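PDB 5HZD: terminal uridylyltransferase 1 from Trypanosoma brucei, which adds uridines from UTP to the 3'-hydroxyl ends of guide RNAs, ribosomal RNAs and some mRNAs during mitochondrial RNA editing. Local coordinates for residues M115-G120 / C309-A314; K302-H307 / M342-L347; L213-S218 / V231-T236. One frame throughout, in Å; residues are numbered along the deposited sequence. Where two conformers were deposited one is given.

Contact 1 of 3, residues M115-G120 / C309-A314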
loop_
_atom_site.group_PDB
_atom_site.type_symbol
_atom_site.label_atom_id
_atom_site.label_comp_id
_atom_site.label_asym_id
_atom_site.label_seq_id
_atom_site.Cartn_x
_atom_site.Cartn_y
_atom_site.Cartn_z
ATOM N N MET A 115 -5.208 -3.511 5.858
ATOM C CA MET A 115 -6.408 -2.954 6.515
ATOM C C MET A 115 -7.621 -3.849 6.397
ATOM O O MET A 115 -8.656 -3.545 6.985
ATOM C CB MET A 115 -6.790 -1.595 5.914
ATOM C CG MET A 115 -5.658 -0.597 5.830
ATOM S SD MET A 115 -5.353 0.100 7.478
ATOM C CE MET A 115 -3.785 0.920 7.217
ATOM N N GLY A 116 -7.528 -4.929 5.623
ATOM C CA GLY A 116 -8.634 -5.865 5.486
ATOM C C GLY A 116 -9.879 -5.293 4.834
ATOM O O GLY A 116 -10.947 -5.881 4.929
ATOM N N VAL A 117 -9.726 -4.153 4.154
ATOM C CA VAL A 117 -10.819 -3.531 3.419
ATOM C C VAL A 117 -10.240 -2.873 2.163
ATOM O O VAL A 117 -9.024 -2.632 2.087
ATOM C CB VAL A 117 -11.540 -2.417 4.254
ATOM C CG1 VAL A 117 -12.193 -2.994 5.492
ATOM C CG2 VAL A 117 -10.571 -1.289 4.613
ATOM N N TRP A 118 -11.113 -2.568 1.196
ATOM C CA TRP A 118 -10.707 -1.799 0.012
ATOM C C TRP A 118 -11.858 -0.870 -0.392
ATOM O O TRP A 118 -13.009 -1.294 -0.412
ATOM C CB TRP A 118 -10.330 -2.754 -1.123
ATOM C CG TRP A 118 -9.859 -2.049 -2.392
ATOM C CD1 TRP A 118 -8.821 -1.184 -2.519
ATOM C CD2 TRP A 118 -10.414 -2.210 -3.697
ATOM N NE1 TRP A 118 -8.690 -0.787 -3.825
ATOM C CE2 TRP A 118 -9.669 -1.385 -4.567
ATOM C CE3 TRP A 118 -11.481 -2.948 -4.212
ATOM C CZ2 TRP A 118 -9.929 -1.311 -5.938
ATOM C CZ3 TRP A 118 -11.751 -2.851 -5.572
ATOM C CH2 TRP A 118 -10.986 -2.025 -6.411
ATOM N N ASP A 119 -11.551 0.393 -0.718
ATOM C CA ASP A 119 -12.597 1.381 -0.995
ATOM C C ASP A 119 -12.993 1.461 -2.467
ATOM O O ASP A 119 -13.943 2.169 -2.853
ATOM C CB ASP A 119 -12.170 2.755 -0.436
ATOM C CG ASP A 119 -10.898 3.284 -1.073
ATOM O OD1 ASP A 119 -10.380 2.635 -2.008
ATOM O OD2 ASP A 119 -10.404 4.374 -0.667
ATOM N N GLY A 120 -12.279 0.715 -3.294
ATOM C CA GLY A 120 -12.638 0.610 -4.696
ATOM C C GLY A 120 -11.830 1.610 -5.492
ATOM O O GLY A 120 -11.924 1.661 -6.714
ATOM N N CYS A 309 -9.265 -0.281 17.440
ATOM C CA CYS A 309 -8.970 1.085 17.021
ATOM C C CYS A 309 -7.676 1.195 16.223
ATOM O O CYS A 309 -7.272 2.303 15.779
ATOM C CB CYS A 309 -8.904 2.008 18.241
ATOM S SG CYS A 309 -10.450 2.022 19.101
ATOM N N ALA A 310 -7.008 0.069 15.966
ATOM C CA ALA A 310 -5.708 0.170 15.316
ATOM C C ALA A 310 -5.783 0.525 13.832
ATOM O O ALA A 310 -5.023 1.377 13.344
ATOM C CB ALA A 310 -4.875 -1.127 15.533
ATOM N N ARG A 311 -6.713 -0.075 13.086
ATOM C CA ARG A 311 -6.826 0.360 11.686
ATOM C C ARG A 311 -7.345 1.799 11.537
ATOM O O ARG A 311 -6.788 2.563 10.741
ATOM C CB ARG A 311 -7.676 -0.605 10.863
ATOM C CG ARG A 311 -7.014 -1.968 10.641
ATOM C CD ARG A 311 -8.021 -2.892 9.960
ATOM N NE ARG A 311 -9.108 -3.222 10.864
ATOM C CZ ARG A 311 -10.256 -3.750 10.463
ATOM N NH1 ARG A 311 -10.470 -3.973 9.169
ATOM N NH2 ARG A 311 -11.192 -4.024 11.364
ATOM N N PRO A 312 -8.402 2.181 12.281
ATOM C CA PRO A 312 -8.859 3.570 12.133
ATOM C C PRO A 312 -7.753 4.583 12.431
ATOM O O PRO A 312 -7.571 5.574 11.695
ATOM C CB PRO A 312 -10.022 3.659 13.140
ATOM C CG PRO A 312 -10.606 2.266 13.082
ATOM C CD PRO A 312 -9.348 1.389 13.099
ATOM N N GLY A 313 -6.949 4.335 13.461
ATOM C CA GLY A 313 -5.868 5.264 13.732
ATOM C C GLY A 313 -4.823 5.284 12.630
ATOM O O GLY A 313 -4.288 6.338 12.324
ATOM N N ALA A 314 -4.519 4.116 12.064
ATOM C CA ALA A 314 -3.526 4.030 11.011
ATOM C C ALA A 314 -3.998 4.802 9.790
ATOM O O ALA A 314 -3.194 5.484 9.130
ATOM C CB ALA A 314 -3.293 2.577 10.641
#

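Contact 2 of 3, residues K302-H307 / M342-L347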
loop_
_atom_site.group_PDB
_atom_site.type_symbol
_atom_site.label_atom_id
_atom_site.label_comp_id
_atom_site.label_asym_id
_atom_site.label_seq_id
_atom_site.Cartn_x
_atom_site.Cartn_y
_atom_site.Cartn_z
ATOM N N LYS A 302 -1.423 -8.374 10.785
ATOM C CA LYS A 302 -1.467 -9.047 12.073
ATOM C C LYS A 302 -1.506 -8.032 13.219
ATOM O O LYS A 302 -2.341 -8.135 14.129
ATOM C CB LYS A 302 -0.258 -9.969 12.181
ATOM C CG LYS A 302 -0.300 -10.881 13.368
ATOM C CD LYS A 302 0.791 -11.948 13.248
ATOM C CE LYS A 302 0.794 -12.885 14.447
ATOM N NZ LYS A 302 -0.463 -13.693 14.586
ATOM N N TYR A 303 -0.645 -7.022 13.155
ATOM C CA TYR A 303 -0.701 -5.964 14.156
ATOM C C TYR A 303 -2.010 -5.168 14.138
ATOM O O TYR A 303 -2.623 -4.935 15.192
ATOM C CB TYR A 303 0.470 -4.999 13.936
ATOM C CG TYR A 303 1.743 -5.380 14.647
ATOM C CD1 TYR A 303 1.797 -5.371 16.045
ATOM C CD2 TYR A 303 2.907 -5.652 13.942
ATOM C CE1 TYR A 303 2.993 -5.650 16.723
ATOM C CE2 TYR A 303 4.118 -5.944 14.634
ATOM C CZ TYR A 303 4.126 -5.927 16.011
ATOM O OH TYR A 303 5.320 -6.182 16.677
ATOM N N LEU A 304 -2.440 -4.739 12.960
ATOM C CA LEU A 304 -3.544 -3.776 12.922
ATOM C C LEU A 304 -4.899 -4.412 13.211
ATOM O O LEU A 304 -5.841 -3.721 13.613
ATOM C CB LEU A 304 -3.550 -3.062 11.571
ATOM C CG LEU A 304 -2.313 -2.193 11.316
ATOM C CD1 LEU A 304 -2.477 -1.511 9.994
ATOM C CD2 LEU A 304 -2.131 -1.127 12.420
ATOM N N LEU A 305 -5.007 -5.722 13.060
ATOM C CA LEU A 305 -6.243 -6.399 13.456
ATOM C C LEU A 305 -6.330 -6.685 14.958
ATOM O O LEU A 305 -7.362 -7.152 15.460
ATOM C CB LEU A 305 -6.418 -7.709 12.677
ATOM C CG LEU A 305 -6.808 -7.583 11.215
ATOM C CD1 LEU A 305 -6.870 -8.997 10.643
ATOM C CD2 LEU A 305 -8.164 -6.854 11.051
ATOM N N SER A 306 -5.251 -6.422 15.691
ATOM C CA SER A 306 -5.194 -6.859 17.076
ATOM C C SER A 306 -5.738 -5.869 18.117
ATOM O O SER A 306 -5.726 -6.166 19.314
ATOM C CB SER A 306 -3.770 -7.342 17.441
ATOM O OG SER A 306 -2.872 -6.260 17.526
ATOM N N HIS A 307 -6.229 -4.714 17.662
ATOM C CA HIS A 307 -7.009 -3.804 18.505
ATOM C C HIS A 307 -8.053 -3.173 17.575
ATOM O O HIS A 307 -7.717 -2.813 16.448
ATOM C CB HIS A 307 -6.091 -2.701 19.054
ATOM C CG HIS A 307 -6.735 -1.862 20.104
ATOM N ND1 HIS A 307 -7.729 -0.947 19.815
ATOM C CD2 HIS A 307 -6.532 -1.787 21.444
ATOM C CE1 HIS A 307 -8.127 -0.368 20.933
ATOM N NE2 HIS A 307 -7.401 -0.845 21.936
ATOM N N MET A 342 5.611 3.683 13.045
ATOM C CA MET A 342 5.525 4.587 14.180
ATOM C C MET A 342 4.277 4.291 15.015
ATOM O O MET A 342 4.344 4.248 16.233
ATOM C CB MET A 342 5.468 6.055 13.741
ATOM C CG MET A 342 6.766 6.556 13.145
ATOM S SD MET A 342 6.670 8.324 12.809
ATOM C CE MET A 342 6.461 9.009 14.448
ATOM N N TRP A 343 3.133 4.121 14.368
ATOM C CA TRP A 343 1.894 3.892 15.094
ATOM C C TRP A 343 1.944 2.564 15.818
ATOM O O TRP A 343 1.615 2.474 17.003
ATOM C CB TRP A 343 0.767 3.929 14.047
ATOM C CG TRP A 343 -0.607 3.477 14.476
ATOM C CD1 TRP A 343 -1.340 2.481 13.893
ATOM C CD2 TRP A 343 -1.475 4.085 15.459
ATOM N NE1 TRP A 343 -2.592 2.401 14.487
ATOM C CE2 TRP A 343 -2.695 3.382 15.436
ATOM C CE3 TRP A 343 -1.320 5.132 16.371
ATOM C CZ2 TRP A 343 -3.762 3.698 16.267
ATOM C CZ3 TRP A 343 -2.401 5.452 17.202
ATOM C CH2 TRP A 343 -3.592 4.718 17.160
ATOM N N ILE A 344 2.378 1.519 15.135
ATOM C CA ILE A 344 2.393 0.194 15.773
ATOM C C ILE A 344 3.402 0.138 16.928
ATOM O O ILE A 344 3.120 -0.459 17.971
ATOM C CB ILE A 344 2.733 -0.860 14.760
ATOM C CG1 ILE A 344 1.544 -0.980 13.808
ATOM C CG2 ILE A 344 2.963 -2.195 15.444
ATOM C CD1 ILE A 344 1.882 -1.761 12.526
ATOM N N TYR A 345 4.570 0.762 16.747
ATOM C CA TYR A 345 5.571 0.765 17.826
ATOM C C TYR A 345 4.989 1.420 19.067
ATOM O O TYR A 345 5.153 0.911 20.181
ATOM C CB TYR A 345 6.843 1.501 17.386
ATOM C CG TYR A 345 7.865 1.667 18.475
ATOM C CD1 TYR A 345 8.700 0.617 18.829
ATOM C CD2 TYR A 345 7.984 2.892 19.142
ATOM C CE1 TYR A 345 9.672 0.778 19.862
ATOM C CE2 TYR A 345 8.938 3.063 20.141
ATOM C CZ TYR A 345 9.760 2.006 20.492
ATOM O OH TYR A 345 10.688 2.159 21.498
ATOM N N TYR A 346 4.300 2.537 18.874
ATOM C CA TYR A 346 3.587 3.184 19.985
ATOM C C TYR A 346 2.565 2.233 20.625
ATOM O O TYR A 346 2.501 2.107 21.863
ATOM C CB TYR A 346 2.933 4.471 19.485
ATOM C CG TYR A 346 1.775 4.954 20.326
ATOM C CD1 TYR A 346 1.986 5.546 21.568
ATOM C CD2 TYR A 346 0.483 4.823 19.861
ATOM C CE1 TYR A 346 0.921 6.027 22.319
ATOM C CE2 TYR A 346 -0.594 5.274 20.602
ATOM C CZ TYR A 346 -0.368 5.852 21.838
ATOM O OH TYR A 346 -1.445 6.329 22.566
ATOM N N LEU A 347 1.746 1.566 19.814
ATOM C CA LEU A 347 0.767 0.635 20.356
ATOM C C LEU A 347 1.426 -0.464 21.167
ATOM O O LEU A 347 0.885 -0.863 22.209
ATOM C CB LEU A 347 -0.091 -0.001 19.233
ATOM C CG LEU A 347 -0.950 0.983 18.424
ATOM C CD1 LEU A 347 -1.701 0.224 17.311
ATOM C CD2 LEU A 347 -1.931 1.763 19.346
#

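Contact 3 of 3, residues L213-S218 / V231-T236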
loop_
_atom_site.group_PDB
_atom_site.type_symbol
_atom_site.label_atom_id
_atom_site.label_comp_id
_atom_site.label_asym_id
_atom_site.label_seq_id
_atom_site.Cartn_x
_atom_site.Cartn_y
_atom_site.Cartn_z
ATOM N N LEU A 213 -15.732 -23.701 -35.863
ATOM C CA LEU A 213 -15.805 -24.711 -34.804
ATOM C C LEU A 213 -14.524 -24.773 -33.989
ATOM O O LEU A 213 -14.562 -25.008 -32.773
ATOM C CB LEU A 213 -16.152 -26.095 -35.370
ATOM C CG LEU A 213 -17.573 -26.225 -35.922
ATOM C CD1 LEU A 213 -17.724 -27.572 -36.609
ATOM C CD2 LEU A 213 -18.593 -26.087 -34.813
ATOM N N LEU A 214 -13.393 -24.525 -34.636
ATOM C CA LEU A 214 -12.118 -24.536 -33.933
ATOM C C LEU A 214 -12.018 -23.351 -32.991
ATOM O O LEU A 214 -11.560 -23.496 -31.855
ATOM C CB LEU A 214 -10.933 -24.574 -34.925
ATOM C CG LEU A 214 -10.723 -25.939 -35.586
ATOM C CD1 LEU A 214 -9.719 -25.881 -36.763
ATOM C CD2 LEU A 214 -10.263 -26.940 -34.547
ATOM N N LEU A 215 -12.432 -22.164 -33.437
ATOM C CA LEU A 215 -12.347 -20.996 -32.560
ATOM C C LEU A 215 -13.270 -21.172 -31.361
ATOM O O LEU A 215 -12.887 -20.897 -30.215
ATOM C CB LEU A 215 -12.685 -19.707 -33.318
ATOM C CG LEU A 215 -12.679 -18.396 -32.524
ATOM C CD1 LEU A 215 -11.361 -18.209 -31.745
ATOM C CD2 LEU A 215 -12.980 -17.159 -33.386
ATOM N N GLU A 216 -14.500 -21.607 -31.620
ATOM C CA GLU A 216 -15.445 -21.809 -30.516
ATOM C C GLU A 216 -14.909 -22.855 -29.543
ATOM O O GLU A 216 -15.053 -22.712 -28.309
ATOM C CB GLU A 216 -16.803 -22.249 -31.055
ATOM C CG GLU A 216 -17.510 -21.192 -31.874
ATOM C CD GLU A 216 -18.785 -21.709 -32.508
ATOM O OE1 GLU A 216 -19.492 -22.505 -31.841
ATOM O OE2 GLU A 216 -19.068 -21.323 -33.663
ATOM N N GLY A 217 -14.295 -23.890 -30.101
ATOM C CA GLY A 217 -13.671 -24.947 -29.322
ATOM C C GLY A 217 -12.575 -24.421 -28.417
ATOM O O GLY A 217 -12.477 -24.829 -27.259
ATOM N N SER A 218 -11.737 -23.531 -28.947
ATOM C CA SER A 218 -10.666 -22.919 -28.165
ATOM C C SER A 218 -11.217 -22.137 -26.992
ATOM O O SER A 218 -10.668 -22.185 -25.871
ATOM C CB SER A 218 -9.830 -21.990 -29.048
ATOM O OG SER A 218 -9.007 -22.743 -29.913
ATOM N N VAL A 231 -22.355 -17.809 -28.073
ATOM C CA VAL A 231 -21.350 -17.500 -29.075
ATOM C C VAL A 231 -22.087 -17.206 -30.372
ATOM O O VAL A 231 -23.022 -17.943 -30.722
ATOM C CB VAL A 231 -20.437 -18.702 -29.308
ATOM C CG1 VAL A 231 -19.627 -18.499 -30.555
ATOM C CG2 VAL A 231 -19.526 -18.907 -28.110
ATOM N N TRP A 232 -21.701 -16.139 -31.076
ATOM C CA TRP A 232 -22.330 -15.828 -32.361
ATOM C C TRP A 232 -21.401 -15.157 -33.386
ATOM O O TRP A 232 -20.440 -14.482 -33.022
ATOM C CB TRP A 232 -23.610 -15.018 -32.148
ATOM C CG TRP A 232 -23.446 -13.617 -31.593
ATOM C CD1 TRP A 232 -23.585 -12.453 -32.296
ATOM C CD2 TRP A 232 -23.190 -13.228 -30.223
ATOM N NE1 TRP A 232 -23.416 -11.373 -31.465
ATOM C CE2 TRP A 232 -23.173 -11.814 -30.188
ATOM C CE3 TRP A 232 -22.972 -13.935 -29.027
ATOM C CZ2 TRP A 232 -22.928 -11.092 -29.013
ATOM C CZ3 TRP A 232 -22.721 -13.212 -27.852
ATOM C CH2 TRP A 232 -22.702 -11.802 -27.858
ATOM N N TRP A 233 -21.689 -15.357 -34.667
ATOM C CA TRP A 233 -20.834 -14.847 -35.737
ATOM C C TRP A 233 -21.525 -13.791 -36.586
ATOM O O TRP A 233 -22.749 -13.812 -36.748
ATOM C CB TRP A 233 -20.408 -15.991 -36.654
ATOM C CG TRP A 233 -19.449 -16.939 -36.038
ATOM C CD1 TRP A 233 -19.733 -17.976 -35.193
ATOM C CD2 TRP A 233 -18.030 -16.942 -36.218
ATOM N NE1 TRP A 233 -18.571 -18.613 -34.815
ATOM C CE2 TRP A 233 -17.512 -18.003 -35.442
ATOM C CE3 TRP A 233 -17.147 -16.138 -36.944
ATOM C CZ2 TRP A 233 -16.146 -18.296 -35.391
ATOM C CZ3 TRP A 233 -15.790 -16.429 -36.895
ATOM C CH2 TRP A 233 -15.301 -17.492 -36.115
ATOM N N ASN A 234 -20.742 -12.876 -37.152
ATOM C CA ASN A 234 -21.319 -11.923 -38.094
ATOM C C ASN A 234 -21.538 -12.511 -39.489
ATOM O O ASN A 234 -21.162 -13.658 -39.766
ATOM C CB ASN A 234 -20.550 -10.599 -38.125
ATOM C CG ASN A 234 -19.194 -10.717 -38.796
ATOM O OD1 ASN A 234 -18.724 -11.813 -39.081
ATOM N ND2 ASN A 234 -18.577 -9.577 -39.077
ATOM N N ARG A 235 -22.139 -11.724 -40.372
ATOM C CA ARG A 235 -22.672 -12.269 -41.622
ATOM C C ARG A 235 -21.513 -12.706 -42.510
ATOM O O ARG A 235 -21.640 -13.631 -43.304
ATOM C CB ARG A 235 -23.555 -11.236 -42.364
ATOM C CG ARG A 235 -24.775 -10.610 -41.593
ATOM C CD ARG A 235 -24.955 -11.097 -40.135
ATOM N NE ARG A 235 -24.964 -10.049 -39.103
ATOM C CZ ARG A 235 -24.039 -9.099 -38.930
ATOM N NH1 ARG A 235 -22.989 -8.993 -39.733
ATOM N NH2 ARG A 235 -24.179 -8.226 -37.944
ATOM N N THR A 236 -20.372 -12.035 -42.349
ATOM C CA THR A 236 -19.195 -12.286 -43.180
ATOM C C THR A 236 -18.212 -13.301 -42.567
ATOM O O THR A 236 -17.151 -13.571 -43.150
ATOM C CB THR A 236 -18.441 -10.976 -43.477
ATOM O OG1 THR A 236 -18.426 -10.155 -42.306
ATOM C CG2 THR A 236 -19.126 -10.216 -44.597
#

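Contact 1 of 3, residues M115-G120 / C309-A314
The loop that follows helix 111-114 of the nucleotidyltransferase palm domain meets the start of helix 310-324 here, with M115 and R311 carrying most of the contact. The central bond runs from the R311 guanidinium to the backbone of M115. NH1 of R311 gives a hydrogen bond to O of M115 at 2.9 Å. It is nearly straight, with an N-H...O angle of 168°. The oxygen lies in the guanidinium plane, at its edge. Seen from the acceptor, the donor is tilted 30° from the carbonyl plane.

CD of R311 lies 3.1 Å from O of M115. From there the bend at chi3 (-69°) swings the guanidinium round so that NH1 meets the same oxygen. The M115 side chain runs past R311 in the opposite direction. Its SD is 4.1 Å from CG of R311. Beyond the sulfur, CE of M115 ends 3.8 Å from CB of A314, three residues after R311 and so on the same side of the helix. V117 adds a looser contact. Its CG1 approaches NH1 of R311 obliquely at 4.2 Å.

The buried guanidinium also bonds through NH1 to O of T376 and through NH2 to O of P377, and so ties backbone carbonyls of two loops to one helix. G116, with positive phi, turns the chain away after M115, and its backbone is hydrogen-bonded to T376.

The UTP site is close by: the side chain of M115 is about 4 Å from that of S111, which probably binds UTP as in related enzymes, and about 6 Å from that of K318, a UTP-binding residue further along helix 310-324. The arrangement belongs to the buried junction between the palm and the helical domain that together enclose the nucleotide in terminal uridylyltransferases.

Contact 2 of 3, residues K302-H307 / M342-L347
The Y303 ring takes the CG2 methyl of I344 over one face, almost at its centre. In the conformer given, one of two deposited for I344, CG2 of I344 is 3.5 Å from the Y303 ring centroid and only 13° off the ring normal, a CH-pi contact. The closest ring atom is CD1 of Y303, 3.4 Å from CG2 of I344. The first torsion of this conformer sets the contact up: CG2 is anti to the backbone N, and CG1 is anti to the carbonyl carbon (chi1 -70°). One branch thus sits over the ring face while the other lies beside CB of the tyrosine. CD1 of I344 reaches CB of Y303 at 3.8 Å. The other conformer may meet the ring differently.

The second flat group, the W343 indole, is met at its edge. CD2 of L304 lies near the indole plane, 4.0 Å from CD1 of W343. The same methyl touches CG1 of I344 at 3.9 Å, so L304 fits against two successive residues of the other helix. On one face of the indole, offset toward the rim, sits CD1 of L347, 3.6 Å above the plane.

The contact itself is apolar, and the polar ends of both rings find partners outside it. OH of Y303 bonds to the backbone N of V356. NE1 of W343 bonds to O of A310. In segment 302-307, O of Y303 accepts from both N and OG of S306.

Helix 336-349 is thus packed against the C-terminal part of helix 292-304. W343 also touches A314 and L317 of helix 310-324, while Y345, Y346 and L347 lean on helix 385-409.

Contact 3 of 3, residues L213-S218 / V231-T236
E216 leaves helix 213-218 toward strand 231-233, and its side chain meets both V231 and W233. From CB the chain goes to CG, which is anti to the carbonyl carbon. CG of E216 packs on CG1 of V231 at 3.7 Å. Beyond CG the chain is extended. This places CD 3.9 Å from the same valine methyl and also 3.9 Å from NE1 of W233. At the tip, OE2 of E216 accepts a hydrogen bond from NE1 of W233 at 3.0 Å. The bond is somewhat bent, with an N-H...O angle of 150°. The nitrogen meets OE2 on the anti side, clearly out of the carboxylate plane. The oxygen in turn sits at the edge of the indole, slightly tilted from the ring plane. Carboxylate and indole planes are turned 43° apart.

L215 supports the six-membered part of the indole. Its CD2 approaches obliquely, 3.6 Å from CH2 of W233. L215 and E216 therefore hold two different parts of one indole, the benzo ring and the pyrrole N-H.

Helix 209-223 packs on one face of a four-stranded antiparallel sheet, at its edge strand 228-233. The two chain directions are close to antiparallel, at 152°. This alpha/beta module falls in the PAP-associated family region, far from the known sites. V231 and W233 alternate with W232, which points away from the helix. Within the sheet, V231 and W233 touch M240 of the neighbouring strand 239-244. L215 and W233 also reach strand 198-203, at F201 and L203 respectively.

The chemistry is mixed: apolar contacts from L215, V231 and the methylene part of E216 flank one directed bond. That bond gives the indole N-H a probably charged acceptor, which would favour a fixed ring position and may modestly help keep the glutamate ionised.

In the fold
Contacts 1 and 2 belong to one buried core. Helix 310-324, used in contact 1, follows helix 292-304 of contact 2 and precedes helix 336-349. The two contacts touch directly through helix 310-324. Their centres are 12 Å apart. Contact 3 joins a helix to an edge strand of a separate four-stranded sheet. Its centre is 47 Å from that of contact 1 and 55 Å from that of contact 2. It is only partly buried. Contact 1 relies on an arginine bound to main-chain oxygens, and contact 2 on apolar and CH-pi packing. Contact 3 pairs a carboxylate with an indole N-H.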